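Local coordinates for xylulose kinase (Escherichia coli, PDB 2ITM), which phosphorylates D-xylulose to D-xylulose 5-phosphate at the expense of ATP, and 1-deoxy-D-xylulose less efficiently, at residues 228-240 / 424-436. Numbering follows the deposited sequence.
With XUL (D-xylulose), chain C.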
loop_
_atom_site.group_PDB
_atom_site.type_symbol
_atom_site.label_atom_id
_atom_site.label_comp_id
_atom_site.label_asym_id
_atom_site.label_seq_id
_atom_site.Cartn_x
_atom_site.Cartn_y
_atom_site.Cartn_z
ATOM N N VAL A 228 -14.255 42.203 -23.373
ATOM C CA VAL A 228 -15.411 41.514 -22.828
ATOM C C VAL A 228 -15.203 41.034 -21.393
ATOM O O VAL A 228 -14.090 40.973 -20.909
ATOM C CB VAL A 228 -15.904 40.369 -23.730
ATOM C CG1 VAL A 228 -16.210 40.863 -25.132
ATOM C CG2 VAL A 228 -14.919 39.238 -23.747
ATOM N N ALA A 229 -16.297 40.703 -20.727
ATOM C CA ALA A 229 -16.262 40.255 -19.344
ATOM C C ALA A 229 -15.484 38.957 -19.135
ATOM O O ALA A 229 -14.847 38.779 -18.124
ATOM C CB ALA A 229 -17.655 40.125 -18.804
ATOM N N GLY A 230 -15.557 38.057 -20.102
ATOM C CA GLY A 230 -14.894 36.776 -20.010
ATOM C C GLY A 230 -15.639 35.753 -19.175
ATOM O O GLY A 230 -16.853 35.774 -19.081
ATOM N N GLY A 231 -14.877 34.854 -18.571
ATOM C CA GLY A 231 -15.398 33.799 -17.706
ATOM C C GLY A 231 -14.343 33.327 -16.723
ATOM O O GLY A 231 -13.153 33.508 -16.941
ATOM N N GLY A 232 -14.782 32.725 -15.628
ATOM C CA GLY A 232 -13.925 31.836 -14.883
ATOM C C GLY A 232 -13.328 30.794 -15.802
ATOM O O GLY A 232 -13.904 30.472 -16.829
ATOM N N ASP A 233 -12.174 30.266 -15.421
ATOM C CA ASP A 233 -11.438 29.349 -16.272
ATOM C C ASP A 233 -12.220 28.130 -16.760
ATOM O O ASP A 233 -12.179 27.805 -17.927
ATOM C CB ASP A 233 -10.090 28.962 -15.666
ATOM C CG ASP A 233 -10.213 28.286 -14.317
ATOM O OD1 ASP A 233 -11.333 28.019 -13.856
ATOM O OD2 ASP A 233 -9.227 27.981 -13.644
ATOM N N ASN A 234 -12.939 27.467 -15.867
ATOM C CA ASN A 234 -13.811 26.377 -16.272
ATOM C C ASN A 234 -14.844 26.781 -17.317
ATOM O O ASN A 234 -14.882 26.218 -18.392
ATOM C CB ASN A 234 -14.479 25.708 -15.071
ATOM C CG ASN A 234 -13.489 25.054 -14.141
ATOM O OD1 ASN A 234 -12.662 24.279 -14.555
ATOM N ND2 ASN A 234 -13.576 25.377 -12.877
ATOM N N ALA A 235 -15.670 27.766 -16.993
ATOM C CA ALA A 235 -16.726 28.193 -17.895
ATOM C C ALA A 235 -16.188 28.660 -19.240
ATOM O O ALA A 235 -16.740 28.338 -20.268
ATOM C CB ALA A 235 -17.588 29.246 -17.267
ATOM N N ALA A 236 -15.093 29.409 -19.216
ATOM C CA ALA A 236 -14.458 29.859 -20.447
ATOM C C ALA A 236 -13.918 28.716 -21.288
ATOM O O ALA A 236 -14.121 28.681 -22.479
ATOM C CB ALA A 236 -13.374 30.869 -20.163
ATOM N N GLY A 237 -13.217 27.795 -20.646
ATOM C CA GLY A 237 -12.897 26.516 -21.232
ATOM C C GLY A 237 -14.047 25.829 -21.931
ATOM O O GLY A 237 -13.916 25.400 -23.054
ATOM N N ALA A 238 -15.177 25.737 -21.248
ATOM C CA ALA A 238 -16.359 25.114 -21.806
ATOM C C ALA A 238 -16.821 25.829 -23.054
ATOM O O ALA A 238 -17.260 25.198 -23.998
ATOM C CB ALA A 238 -17.465 25.068 -20.797
ATOM N N VAL A 239 -16.741 27.151 -23.040
ATOM C CA VAL A 239 -17.161 27.912 -24.190
ATOM C C VAL A 239 -16.245 27.636 -25.391
ATOM O O VAL A 239 -16.708 27.562 -26.527
ATOM C CB VAL A 239 -17.199 29.433 -23.856
ATOM C CG1 VAL A 239 -17.232 30.253 -25.116
ATOM C CG2 VAL A 239 -18.436 29.765 -22.987
ATOM N N GLY A 240 -14.952 27.524 -25.140
ATOM C CA GLY A 240 -13.996 27.205 -26.176
ATOM C C GLY A 240 -14.228 25.844 -26.793
ATOM O O GLY A 240 -13.859 25.606 -27.901
ATOM N N PRO A 424 -8.759 27.726 -21.516
ATOM C CA PRO A 424 -9.651 28.854 -21.308
ATOM C C PRO A 424 -9.385 30.068 -22.177
ATOM O O PRO A 424 -10.306 30.798 -22.456
ATOM C CB PRO A 424 -9.427 29.181 -19.840
ATOM C CG PRO A 424 -9.101 27.898 -19.235
ATOM C CD PRO A 424 -8.284 27.186 -20.234
ATOM N N ALA A 425 -8.142 30.270 -22.593
ATOM C CA ALA A 425 -7.805 31.350 -23.507
ATOM C C ALA A 425 -8.627 31.309 -24.796
ATOM O O ALA A 425 -9.046 32.341 -25.294
ATOM C CB ALA A 425 -6.329 31.361 -23.811
ATOM N N LEU A 426 -8.844 30.107 -25.314
ATOM C CA LEU A 426 -9.722 29.892 -26.448
ATOM C C LEU A 426 -11.131 30.437 -26.229
ATOM O O LEU A 426 -11.617 31.217 -27.016
ATOM C CB LEU A 426 -9.764 28.422 -26.833
ATOM C CG LEU A 426 -10.560 28.095 -28.085
ATOM C CD1 LEU A 426 -10.068 28.935 -29.193
ATOM C CD2 LEU A 426 -10.490 26.633 -28.427
ATOM N N GLY A 427 -11.768 30.028 -25.142
ATOM C CA GLY A 427 -13.077 30.531 -24.797
ATOM C C GLY A 427 -13.113 32.031 -24.599
ATOM O O GLY A 427 -14.022 32.714 -25.048
ATOM N N ALA A 428 -12.112 32.571 -23.918
ATOM C CA ALA A 428 -11.932 34.003 -23.809
ATOM C C ALA A 428 -11.976 34.715 -25.163
ATOM O O ALA A 428 -12.681 35.688 -25.335
ATOM C CB ALA A 428 -10.653 34.321 -23.073
ATOM N N ALA A 429 -11.212 34.216 -26.118
ATOM C CA ALA A 429 -11.204 34.800 -27.443
ATOM C C ALA A 429 -12.554 34.628 -28.117
ATOM O O ALA A 429 -13.038 35.532 -28.765
ATOM C CB ALA A 429 -10.113 34.203 -28.274
ATOM N N ARG A 430 -13.156 33.461 -27.937
ATOM C CA ARG A 430 -14.462 33.170 -28.510
ATOM C C ARG A 430 -15.460 34.222 -28.046
ATOM O O ARG A 430 -16.283 34.693 -28.809
ATOM C CB ARG A 430 -14.934 31.778 -28.096
ATOM C CG ARG A 430 -14.583 30.617 -29.039
ATOM C CD ARG A 430 -14.327 31.070 -30.450
ATOM N NE ARG A 430 -13.437 30.158 -31.182
ATOM C CZ ARG A 430 -13.621 28.861 -31.280
ATOM N NH1 ARG A 430 -14.649 28.303 -30.675
ATOM N NH2 ARG A 430 -12.775 28.122 -31.972
ATOM N N LEU A 431 -15.357 34.592 -26.785
ATOM C CA LEU A 431 -16.234 35.587 -26.230
ATOM C C LEU A 431 -16.042 36.944 -26.884
ATOM O O LEU A 431 -16.995 37.630 -27.166
ATOM C CB LEU A 431 -16.099 35.641 -24.715
ATOM C CG LEU A 431 -16.725 34.472 -23.959
ATOM C CD1 LEU A 431 -16.223 34.414 -22.557
ATOM C CD2 LEU A 431 -18.238 34.574 -23.970
ATOM N N ALA A 432 -14.800 37.312 -27.137
ATOM C CA ALA A 432 -14.493 38.548 -27.830
ATOM C C ALA A 432 -15.033 38.567 -29.262
ATOM O O ALA A 432 -15.571 39.560 -29.710
ATOM C CB ALA A 432 -13.019 38.802 -27.812
ATOM N N GLN A 433 -14.866 37.455 -29.961
ATOM C CA GLN A 433 -15.521 37.224 -31.214
ATOM C C GLN A 433 -16.999 37.529 -31.215
ATOM O O GLN A 433 -17.486 38.208 -32.088
ATOM C CB GLN A 433 -15.331 35.783 -31.637
ATOM C CG GLN A 433 -14.138 35.558 -32.484
ATOM C CD GLN A 433 -14.261 34.309 -33.297
ATOM O OE1 GLN A 433 -14.203 33.214 -32.762
ATOM N NE2 GLN A 433 -14.435 34.468 -34.589
ATOM N N ILE A 434 -17.701 36.988 -30.251
ATOM C CA ILE A 434 -19.123 37.197 -30.112
ATOM C C ILE A 434 -19.429 38.682 -30.048
ATOM O O ILE A 434 -20.198 39.201 -30.814
ATOM C CB ILE A 434 -19.650 36.481 -28.858
ATOM C CG1 ILE A 434 -19.502 34.971 -28.993
ATOM C CG2 ILE A 434 -21.094 36.830 -28.611
ATOM C CD1 ILE A 434 -20.179 34.209 -27.913
ATOM N N ALA A 435 -18.790 39.369 -29.119
ATOM C CA ALA A 435 -19.013 40.784 -28.928
ATOM C C ALA A 435 -18.672 41.570 -30.178
ATOM O O ALA A 435 -19.350 42.526 -30.512
ATOM C CB ALA A 435 -18.205 41.284 -27.761
ATOM N N ALA A 436 -17.620 41.156 -30.869
ATOM C CA ALA A 436 -17.209 41.823 -32.078
ATOM C C ALA A 436 -18.069 41.530 -33.299
ATOM O O ALA A 436 -18.028 42.274 -34.252
ATOM C CB ALA A 436 -15.762 41.570 -32.382
HETATM C C1 XUL C . -13.364 25.500 -8.447
HETATM C C2 XUL C . -12.511 25.082 -9.633
HETATM C C3 XUL C . -11.862 26.143 -10.448
HETATM C C4 XUL C . -10.383 25.978 -10.217
HETATM C C5 XUL C . -9.581 27.197 -10.623
HETATM O O1 XUL C . -14.673 25.810 -8.850
HETATM O O2 XUL C . -11.885 23.818 -9.612
HETATM O O3 XUL C . -12.239 27.360 -9.871
HETATM O O4 XUL C . -10.263 25.764 -8.838
HETATM O O5 XUL C . -10.456 28.186 -11.064
#
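Gly427 presses its bare CA against helix 233-240; the two helices meet here backbone to backbone, their axes 6.5 Å apart at closest and crossing at 71°. A CA-H...O contact marks the crossing, Gly427 CA lying 3.1 Å from Ala236 O, nearly straight at the hydrogen (166°); that oxygen also accepts the helical bond from Gly240 N. Any CB on Gly427 would run into that carbonyl, and one on Gly240 would strike Gly427 N, so glycine on both sides permits the approach.

Apolar packing extends from this point. Leu431, its CG anti to the carbonyl carbon (chi1 -73°), lays CD1 over the backbone of Gly230, 3.7 Å from Gly230 C, while Val228 sets its two methyls against successive turns, CG2 3.9 Å from Leu431 CB and CG1 against Ala435 CB. The side chains of Val239 and Arg430 run past each other in opposite directions.

Near the sugar, Pro424 CG sits 3.3 Å from Asp233 O and also meets Asp233 CB. Asp233, probably the proton acceptor, turns its carboxylate the other way, and XUL O5 donates a 2.9 Å hydrogen bond to Asp233 OD2. An asparagine here would probably cost O5, the hydroxyl that takes the phosphate, its carboxylate partner.

The contact joins the two actin-like ATPase family regions of this FGGY kinase: helix 424-436 packs on strands 2-7, 11-17 and 70-75, beside strand 226-232.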